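Local coordinates for protein pyruvate kinase (Pseudomonas aeruginosa, PDB 6QXL) that probably catalyses the last step of glycolysis, passing a phosphoryl group from phosphoenolpyruvate to ADP, and binds magnesium and glucose 6-phosphate, at residues E20-L25 with A49-E54; I84-Q87 with K91-F94; L188-V193 with A416-V421; A220-A225 with D232-L237; L365-T370 with I457-D462. All blocks are in the same frame, centred on the assembly; numbering follows the deposited sequence.

Contact 1 of 5, residues E20-L25 with A49-E54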
# COMPACT_ATOMS: atom_id res chain seq x y z
N GLU A 20 -43.39 26.06 -17.58
CA GLU A 20 -43.50 25.97 -16.13
C GLU A 20 -42.65 24.83 -15.57
O GLU A 20 -42.01 25.00 -14.52
CB GLU A 20 -44.96 25.82 -15.66
CG GLU A 20 -45.11 25.77 -14.13
CD GLU A 20 -46.35 25.07 -13.58
OE1 GLU A 20 -47.12 24.38 -14.29
OE2 GLU A 20 -46.48 25.20 -12.36
N VAL A 21 -42.64 23.69 -16.25
CA VAL A 21 -41.92 22.54 -15.75
C VAL A 21 -40.42 22.71 -15.98
O VAL A 21 -39.61 22.43 -15.09
CB VAL A 21 -42.43 21.23 -16.36
CG1 VAL A 21 -41.58 20.04 -15.94
CG2 VAL A 21 -43.89 21.01 -15.95
N LEU A 22 -40.05 23.19 -17.17
CA LEU A 22 -38.64 23.45 -17.45
C LEU A 22 -38.05 24.44 -16.45
O LEU A 22 -36.97 24.22 -15.92
CB LEU A 22 -38.45 23.96 -18.86
CG LEU A 22 -38.67 22.88 -19.93
CD1 LEU A 22 -38.64 23.49 -21.32
CD2 LEU A 22 -37.62 21.78 -19.84
N GLU A 23 -38.79 25.51 -16.14
CA GLU A 23 -38.30 26.42 -15.13
C GLU A 23 -38.05 25.69 -13.80
O GLU A 23 -37.02 25.89 -13.16
CB GLU A 23 -39.25 27.60 -14.94
CG GLU A 23 -38.70 28.69 -14.00
CD GLU A 23 -39.38 30.02 -14.14
OE1 GLU A 23 -40.59 30.10 -14.39
OE2 GLU A 23 -38.67 31.04 -14.01
N GLN A 24 -38.98 24.82 -13.41
CA GLN A 24 -38.84 24.07 -12.16
C GLN A 24 -37.66 23.09 -12.17
O GLN A 24 -37.01 22.89 -11.14
CB GLN A 24 -40.12 23.34 -11.85
CG GLN A 24 -41.21 24.21 -11.25
CD GLN A 24 -42.50 23.41 -11.09
OE1 GLN A 24 -43.35 23.35 -12.01
NE2 GLN A 24 -42.62 22.73 -9.97
N LEU A 25 -37.39 22.48 -13.33
CA LEU A 25 -36.24 21.60 -13.49
C LEU A 25 -34.92 22.36 -13.38
O LEU A 25 -33.96 21.88 -12.77
CB LEU A 25 -36.29 20.85 -14.83
CG LEU A 25 -37.39 19.84 -15.11
CD1 LEU A 25 -37.25 19.32 -16.54
CD2 LEU A 25 -37.36 18.71 -14.09
N ALA A 49 -34.95 23.61 -26.73
CA ALA A 49 -33.57 24.11 -26.64
C ALA A 49 -33.53 25.59 -26.31
O ALA A 49 -32.78 26.01 -25.40
CB ALA A 49 -32.81 23.84 -27.93
N ARG A 50 -34.37 26.37 -27.00
CA ARG A 50 -34.43 27.81 -26.77
C ARG A 50 -34.92 28.11 -25.36
O ARG A 50 -34.40 29.00 -24.69
CB ARG A 50 -35.33 28.46 -27.82
CG ARG A 50 -35.50 29.96 -27.82
CD ARG A 50 -36.21 30.53 -29.04
NE ARG A 50 -36.00 29.94 -30.40
CZ ARG A 50 -34.85 29.97 -31.08
NH1 ARG A 50 -34.77 29.38 -32.27
NH2 ARG A 50 -33.77 30.56 -30.57
N LEU A 51 -35.89 27.33 -24.90
CA LEU A 51 -36.53 27.58 -23.62
C LEU A 51 -35.58 27.27 -22.45
O LEU A 51 -35.57 28.00 -21.46
CB LEU A 51 -37.80 26.74 -23.53
CG LEU A 51 -39.06 27.24 -22.82
CD1 LEU A 51 -39.36 28.68 -23.13
CD2 LEU A 51 -40.24 26.37 -23.23
N VAL A 52 -34.81 26.20 -22.57
CA VAL A 52 -33.90 25.83 -21.49
C VAL A 52 -32.80 26.88 -21.39
O VAL A 52 -32.48 27.32 -20.29
CB VAL A 52 -33.31 24.42 -21.68
CG1 VAL A 52 -32.27 24.11 -20.61
CG2 VAL A 52 -34.31 23.35 -21.78
N ARG A 53 -32.27 27.31 -22.52
CA ARG A 53 -31.21 28.33 -22.49
C ARG A 53 -31.70 29.65 -21.94
O ARG A 53 -30.98 30.31 -21.20
CB ARG A 53 -30.58 28.50 -23.88
CG ARG A 53 -29.64 27.35 -24.20
CD ARG A 53 -29.13 27.38 -25.61
NE ARG A 53 -27.99 26.45 -25.73
CZ ARG A 53 -27.53 25.93 -26.88
NH1 ARG A 53 -28.08 26.26 -28.05
NH2 ARG A 53 -26.51 25.09 -26.86
N GLU A 54 -32.93 30.03 -22.28
CA GLU A 54 -33.54 31.25 -21.76
C GLU A 54 -33.73 31.17 -20.26
O GLU A 54 -33.33 32.05 -19.52
CB GLU A 54 -34.86 31.51 -22.49
CG GLU A 54 -34.66 32.16 -23.85
CD GLU A 54 -35.90 32.20 -24.74
OE1 GLU A 54 -35.77 32.47 -25.95
OE2 GLU A 54 -37.01 31.95 -24.21
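With chi1 at -71°, which sets CG opposite its carbonyl carbon, L22 leans off helix 19-28 and divides its two methyls between L51 and V52, successive residues of helix 42-58. Its CD1 goes to L51, lying 3.8 Å from L51 CD2 and 4.0 Å from L51 CB, so it meets both the end and the root of that side chain. Its CD2 turns the other way, to V52, where V52 CG2 is 4.1 Å off. V52 offers this methyl because chi1 of 175° places CG1 opposite the backbone N and leaves CG2 beside it. L22 crosses both partners nearly at right angles, so its fork sits across them instead of running alongside. A branched leucine suits a point where one residue must serve two neighbours, and a compact valine is compatible with the close approach of the helices, the CA atoms of L22 and V52 being 6.7 Å apart. The contact is purely apolar. Both helices belong to the outer layer of the TIM barrel; V52 and A49 rest on L65 of strand 64-68, L25 meets V326 and V329 of helix 325-340, and E23 forms a salt bridge with K58 farther along helix 42-58.

Contact 2 of 5, residues I84-Q87 with K91-F94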
# COMPACT_ATOMS: atom_id res chain seq x y z
N ILE A 84 -50.98 -4.81 -28.93
CA ILE A 84 -51.43 -6.17 -28.64
C ILE A 84 -50.86 -6.62 -27.31
O ILE A 84 -49.95 -6.00 -26.77
CB ILE A 84 -51.03 -7.20 -29.74
CG1 ILE A 84 -49.48 -7.27 -29.87
CG2 ILE A 84 -51.63 -6.85 -31.08
CD1 ILE A 84 -48.96 -8.56 -30.47
N GLU A 85 -51.36 -7.73 -26.81
CA GLU A 85 -50.90 -8.35 -25.59
C GLU A 85 -50.55 -9.80 -25.87
O GLU A 85 -51.30 -10.50 -26.51
CB GLU A 85 -52.02 -8.29 -24.53
CG GLU A 85 -51.96 -7.06 -23.63
CD GLU A 85 -50.95 -7.19 -22.49
OE1 GLU A 85 -50.67 -6.11 -21.90
OE2 GLU A 85 -50.52 -8.32 -22.11
N LEU A 86 -49.41 -10.24 -25.37
CA LEU A 86 -48.89 -11.59 -25.63
C LEU A 86 -48.67 -12.33 -24.34
O LEU A 86 -48.24 -11.74 -23.35
CB LEU A 86 -47.57 -11.54 -26.41
CG LEU A 86 -47.58 -11.04 -27.84
CD1 LEU A 86 -46.15 -10.79 -28.34
CD2 LEU A 86 -48.28 -12.09 -28.71
N GLN A 87 -48.96 -13.63 -24.39
CA GLN A 87 -48.84 -14.51 -23.24
C GLN A 87 -47.71 -15.52 -23.48
O GLN A 87 -47.38 -15.87 -24.61
CB GLN A 87 -50.13 -15.24 -22.98
CG GLN A 87 -51.27 -14.30 -22.66
CD GLN A 87 -52.52 -15.05 -22.25
OE1 GLN A 87 -52.48 -16.14 -21.61
NE2 GLN A 87 -53.68 -14.47 -22.58
N LYS A 91 -47.23 -17.96 -30.08
CA LYS A 91 -46.39 -17.94 -31.27
C LYS A 91 -46.48 -16.57 -31.91
O LYS A 91 -47.55 -15.93 -31.90
CB LYS A 91 -46.82 -18.99 -32.25
CG LYS A 91 -46.84 -20.41 -31.69
CD LYS A 91 -45.48 -20.92 -31.21
CE LYS A 91 -45.65 -22.43 -30.95
NZ LYS A 91 -44.43 -22.92 -30.33
N PHE A 92 -45.36 -16.10 -32.44
CA PHE A 92 -45.31 -14.77 -33.01
C PHE A 92 -44.23 -14.69 -34.07
O PHE A 92 -43.21 -15.36 -33.97
CB PHE A 92 -45.09 -13.73 -31.92
CG PHE A 92 -45.36 -12.33 -32.36
CD1 PHE A 92 -46.67 -11.89 -32.44
CD2 PHE A 92 -44.33 -11.48 -32.73
CE1 PHE A 92 -46.95 -10.60 -32.89
CE2 PHE A 92 -44.60 -10.19 -33.16
CZ PHE A 92 -45.92 -9.75 -33.24
N ARG A 93 -44.47 -13.86 -35.08
CA ARG A 93 -43.59 -13.78 -36.23
C ARG A 93 -43.20 -12.35 -36.56
O ARG A 93 -44.01 -11.43 -36.45
CB ARG A 93 -44.30 -14.36 -37.47
CG ARG A 93 -44.47 -15.85 -37.45
CD ARG A 93 -45.16 -16.34 -38.73
NE ARG A 93 -46.51 -15.84 -38.90
CZ ARG A 93 -46.97 -15.16 -39.98
NH1 ARG A 93 -46.18 -14.81 -40.97
NH2 ARG A 93 -48.23 -14.79 -40.04
N PHE A 94 -41.95 -12.21 -36.99
CA PHE A 94 -41.42 -10.96 -37.50
C PHE A 94 -41.14 -11.18 -38.99
O PHE A 94 -40.33 -12.04 -39.32
CB PHE A 94 -40.14 -10.59 -36.77
CG PHE A 94 -40.31 -10.46 -35.28
CD1 PHE A 94 -40.82 -9.31 -34.74
CD2 PHE A 94 -39.97 -11.51 -34.43
CE1 PHE A 94 -41.00 -9.19 -33.38
CE2 PHE A 94 -40.16 -11.38 -33.06
CZ PHE A 94 -40.68 -10.21 -32.55
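F92 gives the most surface to this contact, L86 the next and I84 the least of the three, and together they make up a small hydrophobic cluster between strands 83-86 and 91-95. The aromatic ring is the centrepiece. Its chi1 of -165° sets CG opposite the backbone N and brings the ring against I84 and L86, two residues apart on their strand and both pointing toward strand 91-95. L86 crosses the phenylalanine at about a right angle: its CD1 stands 4.3 Å above one ring face, displaced toward the rim, while its CD2 is 4.1 Å from F92 CD1. I84 and F92 approach from opposite directions, and I84 CD1 comes obliquely to 3.7 Å from F92 CE1. A phenylalanine suits the place because its ring is wide enough to touch L86 over a face and I84 at CE1. F94 CE1 meets the edge of the F92 ring. The strands are not paired with each other: I84 and L86 bond through their backbones to L154 and G152, whereas F92 bonds to C146 in a larger sheet. Both belong to the small all-beta domain inserted into the barrel after its third strand. Between these two segments the contact is carbon on carbon, which implies that it rests on dispersion and the burial of apolar surface.

Contact 3 of 5, residues L188-V193 with A416-V421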
# COMPACT_ATOMS: atom_id res chain seq x y z
N LEU A 188 -25.60 22.77 -30.36
CA LEU A 188 -25.63 21.88 -29.21
C LEU A 188 -24.22 21.71 -28.63
O LEU A 188 -23.23 21.70 -29.36
CB LEU A 188 -26.22 20.53 -29.59
CG LEU A 188 -27.68 20.50 -30.04
CD1 LEU A 188 -28.15 19.08 -30.18
CD2 LEU A 188 -28.58 21.26 -29.07
N ASP A 189 -24.16 21.60 -27.32
CA ASP A 189 -22.90 21.47 -26.61
C ASP A 189 -22.33 20.05 -26.67
O ASP A 189 -21.12 19.86 -26.74
CB ASP A 189 -23.09 21.93 -25.18
CG ASP A 189 -23.70 23.31 -25.11
OD1 ASP A 189 -23.06 24.27 -25.56
OD2 ASP A 189 -24.84 23.45 -24.68
N TYR A 190 -23.22 19.05 -26.64
CA TYR A 190 -22.82 17.65 -26.72
C TYR A 190 -23.70 16.91 -27.71
O TYR A 190 -24.89 17.19 -27.83
CB TYR A 190 -22.94 16.96 -25.34
CG TYR A 190 -21.90 17.39 -24.34
CD1 TYR A 190 -20.62 16.87 -24.37
CD2 TYR A 190 -22.21 18.33 -23.37
CE1 TYR A 190 -19.67 17.28 -23.45
CE2 TYR A 190 -21.27 18.74 -22.44
CZ TYR A 190 -20.02 18.19 -22.48
OH TYR A 190 -19.09 18.63 -21.58
N VAL A 191 -23.10 15.96 -28.41
CA VAL A 191 -23.82 15.05 -29.29
C VAL A 191 -23.42 13.63 -28.91
O VAL A 191 -22.23 13.32 -28.83
CB VAL A 191 -23.48 15.31 -30.75
CG1 VAL A 191 -24.04 14.23 -31.66
CG2 VAL A 191 -24.04 16.66 -31.16
N ALA A 192 -24.41 12.77 -28.72
CA ALA A 192 -24.17 11.38 -28.32
C ALA A 192 -24.43 10.44 -29.46
O ALA A 192 -25.48 10.50 -30.11
CB ALA A 192 -25.05 11.02 -27.14
N VAL A 193 -23.47 9.56 -29.72
CA VAL A 193 -23.58 8.55 -30.77
C VAL A 193 -24.06 7.24 -30.15
O VAL A 193 -23.48 6.78 -29.18
CB VAL A 193 -22.22 8.35 -31.45
CG1 VAL A 193 -22.29 7.27 -32.51
CG2 VAL A 193 -21.76 9.65 -32.05
N ALA A 416 -20.51 22.31 -17.64
CA ALA A 416 -21.65 21.93 -16.82
C ALA A 416 -21.74 20.42 -16.55
O ALA A 416 -22.25 20.01 -15.53
CB ALA A 416 -22.95 22.44 -17.44
N MET A 417 -21.21 19.61 -17.46
CA MET A 417 -21.16 18.18 -17.25
C MET A 417 -19.93 17.67 -16.48
O MET A 417 -19.86 16.49 -16.19
CB MET A 417 -21.25 17.44 -18.59
CG MET A 417 -21.96 16.09 -18.51
SD MET A 417 -21.84 15.27 -20.11
CE MET A 417 -23.23 15.97 -20.92
N PHE A 418 -18.98 18.54 -16.14
CA PHE A 418 -17.75 18.13 -15.46
C PHE A 418 -18.00 18.07 -13.95
O PHE A 418 -18.43 19.04 -13.35
CB PHE A 418 -16.62 19.13 -15.69
CG PHE A 418 -16.14 19.25 -17.12
CD1 PHE A 418 -16.73 18.58 -18.18
CD2 PHE A 418 -15.07 20.09 -17.39
CE1 PHE A 418 -16.25 18.73 -19.47
CE2 PHE A 418 -14.59 20.25 -18.69
CZ PHE A 418 -15.19 19.56 -19.73
N ARG A 419 -17.69 16.94 -13.33
CA ARG A 419 -17.91 16.82 -11.91
C ARG A 419 -17.10 17.85 -11.12
O ARG A 419 -15.90 17.96 -11.30
CB ARG A 419 -17.55 15.41 -11.41
CG ARG A 419 -17.77 15.22 -9.91
CD ARG A 419 -17.67 13.76 -9.55
NE ARG A 419 -17.67 13.55 -8.10
CZ ARG A 419 -18.06 12.43 -7.50
NH1 ARG A 419 -18.51 11.41 -8.22
NH2 ARG A 419 -18.02 12.34 -6.18
N GLY A 420 -17.77 18.57 -10.23
CA GLY A 420 -17.13 19.50 -9.31
C GLY A 420 -16.78 20.87 -9.91
O GLY A 420 -16.21 21.69 -9.21
N VAL A 421 -17.11 21.11 -11.18
CA VAL A 421 -16.75 22.34 -11.85
C VAL A 421 -17.95 23.28 -11.96
O VAL A 421 -19.03 22.86 -12.35
CB VAL A 421 -16.22 22.05 -13.26
CG1 VAL A 421 -15.76 23.34 -13.94
CG2 VAL A 421 -15.08 21.05 -13.19
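A Met-aromatic contact joins the TIM barrel to the C-terminal alpha/beta domain, with M417, from the loop leading to strand 421-425, lying over the ring of Y190 at the start of barrel strand 190-193. In the sulfur-aromatic part, M417 SD stands 4.2 Å from the centroid of the Y190 ring and only 13° off its normal. In the CH-pi part, the methyl CE is over the same face, 3.9 Å from the Y190 centroid, and comes 3.6 Å from Y190 CD2. The bend at chi3, -86°, folds CE back so that sulfur and methyl both cover the ring. Methionine suits this place because its flexible, polarisable chain can follow a flat aromatic surface. Polar bonds frame the packing: the Y190 hydroxyl is hydrogen-bonded to the carbonyl oxygen of R414, which satisfies its buried polar end, and K7 is bonded to the backbone oxygens of A416, F418 and V421, fastening the loop to the barrel as it passes through a type II turn from F418 to V421. The remaining contact is van der Waals, where F418 CE1 approaches Y190 OH to 3.5 Å.

Contact 4 of 5, residues A220-A225 with D232-L237. With MG (magnesium ion), chain N.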
# COMPACT_ATOMS: atom_id res chain seq x y z
N ALA A 220 -19.64 8.96 -26.62
CA ALA A 220 -19.80 7.57 -27.05
C ALA A 220 -20.66 6.81 -26.07
O ALA A 220 -20.30 6.68 -24.90
CB ALA A 220 -18.46 6.88 -27.21
N LYS A 221 -21.79 6.31 -26.53
CA LYS A 221 -22.64 5.47 -25.71
C LYS A 221 -22.16 4.03 -25.77
O LYS A 221 -22.12 3.45 -26.83
CB LYS A 221 -24.08 5.58 -26.17
CG LYS A 221 -24.66 6.97 -25.92
CD LYS A 221 -25.94 7.19 -26.68
CE LYS A 221 -27.07 6.31 -26.17
NZ LYS A 221 -28.37 6.69 -26.77
N ILE A 222 -21.77 3.48 -24.63
CA ILE A 222 -21.27 2.11 -24.57
C ILE A 222 -22.47 1.18 -24.40
O ILE A 222 -22.98 1.01 -23.31
CB ILE A 222 -20.26 1.94 -23.41
CG1 ILE A 222 -19.22 3.06 -23.40
CG2 ILE A 222 -19.59 0.59 -23.49
CD1 ILE A 222 -18.55 3.31 -24.71
N GLU A 223 -23.00 0.69 -25.52
CA GLU A 223 -24.16 -0.18 -25.60
C GLU A 223 -23.95 -1.48 -26.38
O GLU A 223 -24.86 -2.22 -26.53
CB GLU A 223 -25.29 0.56 -26.34
CG GLU A 223 -25.92 1.76 -25.66
CD GLU A 223 -27.02 2.45 -26.46
OE1 GLU A 223 -26.71 2.93 -27.53
OE2 GLU A 223 -28.18 2.54 -26.01
N ARG A 224 -22.78 -1.74 -26.92
CA ARG A 224 -22.57 -2.92 -27.76
C ARG A 224 -21.65 -3.90 -27.11
O ARG A 224 -20.66 -3.49 -26.53
CB ARG A 224 -22.02 -2.56 -29.15
CG ARG A 224 -23.08 -2.03 -30.05
CD ARG A 224 -23.86 -3.02 -30.89
NE ARG A 224 -24.41 -2.40 -32.04
CZ ARG A 224 -25.69 -2.52 -32.46
NH1 ARG A 224 -26.55 -3.29 -31.80
NH2 ARG A 224 -26.11 -1.89 -33.55
N ALA A 225 -21.94 -5.17 -27.21
CA ALA A 225 -21.04 -6.20 -26.70
C ALA A 225 -19.62 -6.06 -27.20
O ALA A 225 -18.66 -6.23 -26.44
CB ALA A 225 -21.58 -7.59 -27.00
N ASP A 232 -8.73 -3.19 -25.18
CA ASP A 232 -8.37 -2.43 -26.38
C ASP A 232 -9.58 -1.89 -27.10
O ASP A 232 -9.59 -0.74 -27.51
CB ASP A 232 -7.48 -3.24 -27.32
CG ASP A 232 -6.02 -3.32 -26.80
OD1 ASP A 232 -5.73 -2.85 -25.68
OD2 ASP A 232 -5.16 -3.84 -27.55
N ALA A 233 -10.61 -2.71 -27.24
CA ALA A 233 -11.87 -2.25 -27.84
C ALA A 233 -12.42 -1.03 -27.09
O ALA A 233 -12.70 0.01 -27.68
CB ALA A 233 -12.87 -3.39 -27.87
N LEU A 234 -12.55 -1.17 -25.78
CA LEU A 234 -13.12 -0.11 -24.95
C LEU A 234 -12.25 1.14 -24.97
O LEU A 234 -12.73 2.23 -25.23
CB LEU A 234 -13.30 -0.61 -23.52
CG LEU A 234 -13.85 0.39 -22.52
CD1 LEU A 234 -15.27 0.80 -22.89
CD2 LEU A 234 -13.79 -0.16 -21.13
N ASP A 235 -10.96 0.97 -24.69
CA ASP A 235 -10.05 2.12 -24.63
C ASP A 235 -9.94 2.85 -25.98
O ASP A 235 -9.82 4.08 -26.02
CB ASP A 235 -8.65 1.70 -24.12
CG ASP A 235 -8.62 1.41 -22.61
OD1 ASP A 235 -9.70 1.33 -21.98
OD2 ASP A 235 -7.52 1.26 -22.03
N GLY A 236 -10.02 2.10 -27.07
CA GLY A 236 -10.02 2.69 -28.40
C GLY A 236 -11.21 3.60 -28.59
O GLY A 236 -11.08 4.73 -29.05
N LEU A 237 -12.37 3.09 -28.22
CA LEU A 237 -13.60 3.85 -28.33
C LEU A 237 -13.60 5.07 -27.42
O LEU A 237 -14.04 6.14 -27.82
CB LEU A 237 -14.76 2.93 -28.00
CG LEU A 237 -16.19 3.35 -28.25
CD1 LEU A 237 -16.34 4.04 -29.60
CD2 LEU A 237 -17.01 2.07 -28.20
MG MG N . -29.68 2.90 -25.53
O HOH W 1 -32.24 2.58 -25.40
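L237 of helix 231-239 drops its forked end over strand 217-222, using the small A220 as the hollow and the bulkier I222 as the shoulder beside it. One methyl, L237 CD1, lies 4.3 Å from A220 CB; the other, L237 CD2, is 4.0 Å from I222 CD1. I222 and L237 slide past each other in opposite directions, so their ends overlap side by side. With chi1 at -47°, I222 points CG1 opposite the carbonyl carbon and keeps CG2 for a second neighbour, L234, whose CD1 is 4.4 Å away. I222 is thus a bump received by two leucines three residues apart, roughly a turn of helix, while the short A220 lets L237 CD1 settle against its CB. The short segments run nearly antiparallel, at 155° and with axes 10.6 Å apart, as helix and strand do in a beta-alpha-beta unit of a TIM barrel. M202 of helix 199-211 adjoins A220 and L237, and I267 of helix 260-273 adjoins I222 and L234, extending the apolar layer to the neighbouring helices. K221, between the two inward-packed residues, points away from the helix; its amine makes a salt bridge with D68 and a hydrogen bond to a malonate ion that probably came from the crystallisation liquor. Just beyond the strand, E223 binds magnesium together with D250, its chain extended beyond CG to reach the ion. The chemistry therefore divides: A220 and I222 meet the helix through carbon alone, whereas K221 on the other side and E223 past the strand carry charged groups, E223 as a magnesium ligand.

Contact 5 of 5, residues L365-T370 with I457-D462. With G6P (6-O-phosphono-alpha-D-glucopyranose), chain M.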
# COMPACT_ATOMS: atom_id res chain seq x y z
N LEU A 365 -2.79 18.74 -12.63
CA LEU A 365 -2.52 17.72 -11.61
C LEU A 365 -1.84 18.32 -10.39
O LEU A 365 -2.19 17.98 -9.26
CB LEU A 365 -1.70 16.59 -12.19
CG LEU A 365 -2.48 15.85 -13.29
CD1 LEU A 365 -1.68 14.78 -13.97
CD2 LEU A 365 -3.79 15.25 -12.74
N ALA A 366 -0.91 19.24 -10.62
CA ALA A 366 -0.19 19.86 -9.52
C ALA A 366 -1.11 20.68 -8.63
O ALA A 366 -0.90 20.76 -7.42
CB ALA A 366 0.94 20.72 -10.05
N SER A 367 -2.14 21.27 -9.22
CA SER A 367 -3.11 22.05 -8.46
C SER A 367 -3.98 21.17 -7.60
O SER A 367 -4.26 21.50 -6.45
CB SER A 367 -3.99 22.89 -9.39
OG SER A 367 -3.21 23.70 -10.25
N MET A 368 -4.43 20.04 -8.16
CA MET A 368 -5.25 19.12 -7.36
C MET A 368 -4.44 18.55 -6.21
O MET A 368 -4.94 18.49 -5.07
CB MET A 368 -5.83 18.02 -8.22
CG MET A 368 -6.77 18.55 -9.29
SD MET A 368 -8.00 19.73 -8.69
CE MET A 368 -9.08 18.66 -7.75
N TYR A 369 -3.18 18.18 -6.47
CA TYR A 369 -2.28 17.79 -5.39
C TYR A 369 -2.17 18.87 -4.33
O TYR A 369 -2.34 18.60 -3.14
CB TYR A 369 -0.91 17.47 -5.94
CG TYR A 369 0.17 17.26 -4.91
CD1 TYR A 369 0.31 16.02 -4.27
CD2 TYR A 369 1.06 18.28 -4.59
CE1 TYR A 369 1.32 15.82 -3.35
CE2 TYR A 369 2.10 18.05 -3.69
CZ TYR A 369 2.22 16.83 -3.08
OH TYR A 369 3.25 16.63 -2.20
N THR A 370 -1.92 20.10 -4.75
CA THR A 370 -1.75 21.17 -3.79
C THR A 370 -3.02 21.40 -2.98
O THR A 370 -2.98 21.51 -1.75
CB THR A 370 -1.32 22.46 -4.49
OG1 THR A 370 -0.11 22.21 -5.19
CG2 THR A 370 -1.11 23.57 -3.50
N ILE A 457 -6.22 28.92 -5.35
CA ILE A 457 -5.26 28.59 -6.40
C ILE A 457 -5.73 29.24 -7.68
O ILE A 457 -6.91 29.16 -8.01
CB ILE A 457 -5.13 27.07 -6.63
CG1 ILE A 457 -4.42 26.44 -5.43
CG2 ILE A 457 -4.37 26.77 -7.92
CD1 ILE A 457 -4.25 24.94 -5.53
N LEU A 458 -4.83 29.89 -8.40
CA LEU A 458 -5.14 30.42 -9.70
C LEU A 458 -4.23 29.77 -10.70
O LEU A 458 -3.03 29.69 -10.48
CB LEU A 458 -4.97 31.94 -9.71
CG LEU A 458 -5.54 32.65 -10.94
CD1 LEU A 458 -5.99 34.04 -10.57
CD2 LEU A 458 -4.56 32.73 -12.10
N THR A 459 -4.79 29.33 -11.82
CA THR A 459 -4.00 28.80 -12.92
C THR A 459 -4.27 29.58 -14.17
O THR A 459 -5.40 30.02 -14.40
CB THR A 459 -4.28 27.29 -13.20
OG1 THR A 459 -5.62 27.11 -13.70
CG2 THR A 459 -4.10 26.46 -11.91
N LYS A 460 -3.25 29.73 -14.99
CA LYS A 460 -3.36 30.46 -16.25
C LYS A 460 -2.15 30.16 -17.10
O LYS A 460 -1.26 29.41 -16.70
CB LYS A 460 -3.47 31.95 -15.98
CG LYS A 460 -2.22 32.56 -15.41
CD LYS A 460 -2.33 34.08 -15.27
CE LYS A 460 -0.91 34.58 -14.93
NZ LYS A 460 -0.87 35.99 -14.51
N GLY A 461 -2.13 30.79 -18.27
CA GLY A 461 -0.96 30.76 -19.15
C GLY A 461 -0.42 32.17 -19.32
O GLY A 461 -0.76 33.08 -18.54
N ASP A 462 0.41 32.35 -20.34
CA ASP A 462 1.12 33.62 -20.54
C ASP A 462 0.23 34.66 -21.21
O ASP A 462 0.06 35.76 -20.69
CB ASP A 462 2.40 33.43 -21.34
CG ASP A 462 3.44 32.57 -20.62
OD1 ASP A 462 3.65 32.77 -19.38
OD2 ASP A 462 4.06 31.70 -21.32
C1 G6P M . -5.81 30.66 -19.87
C2 G6P M . -5.52 31.74 -20.89
C3 G6P M . -4.36 31.16 -21.69
C4 G6P M . -4.36 29.65 -21.82
C5 G6P M . -5.83 29.26 -21.80
C6 G6P M . -5.99 27.80 -22.17
O1 G6P M . -6.59 31.34 -18.90
O2 G6P M . -6.69 32.10 -21.68
O3 G6P M . -3.28 31.49 -20.85
O4 G6P M . -3.61 29.22 -22.99
O5 G6P M . -6.40 29.53 -20.52
O6 G6P M . -7.10 27.15 -21.58
P G6P M . -7.50 25.62 -22.01
O1P G6P M . -8.50 25.72 -23.14
O2P G6P M . -8.02 25.41 -20.61
O3P G6P M . -6.35 24.77 -22.61
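The C-terminal alpha/beta domain packs helix 359-373 on a face of its mixed sheet, and here S367 and T370 meet I457 and T459 of strand 455-461. The short segments run antiparallel, 178° apart, with axes 9.9 Å from each other. I457 makes the broadest contact: its CD1 lies 3.6 Å from S367 O and 4.0 Å from T370 CB, and its CG2 faces S367 OG. Farther along, T459 presents CG2, 3.3 Å from S367 OG. Small hydroxyl residues can sit close to a sheet because the helix itself takes up their polarity: S367 OG bonds to I363 O, and T370 OG1 donates to A366 O at 2.8 Å. That carbonyl is gripped twice, since T370 N reaches it from the opposite face of its plane. Y369 of the same helix stacks on Y369 of the second subunit. Past the packed residues, G461, lacking a side chain, lets O3 of glucose 6-phosphate come within 2.9 Å of its backbone N. A helix backing a sheet, with a ligand held by the chain that follows the packed strand residues, is typical of alpha/beta domains; here G461 and D462 line the glucose 6-phosphate pocket.

Contacts 1, 3 and 4 gather about the TIM barrel. Contacts 1 and 3, with centres 17 Å apart, are joined by a salt bridge from R53 NH2 to D189 OD2 (3.2 Å). Contacts 3 and 4, 18 Å between centres, use neighbouring barrel strands and meet at V193 O and K221 N, 3.2 Å apart, a probable hydrogen bond. Contact 4 carries the magnesium ligand E223. Contact 3 reaches into the C-terminal domain, and its F418 side chain is about 9 Å from the glucose 6-phosphate that contact 5 adjoins. Contact 2 stands apart in the small beta domain, its centre 61 Å from that of contact 5.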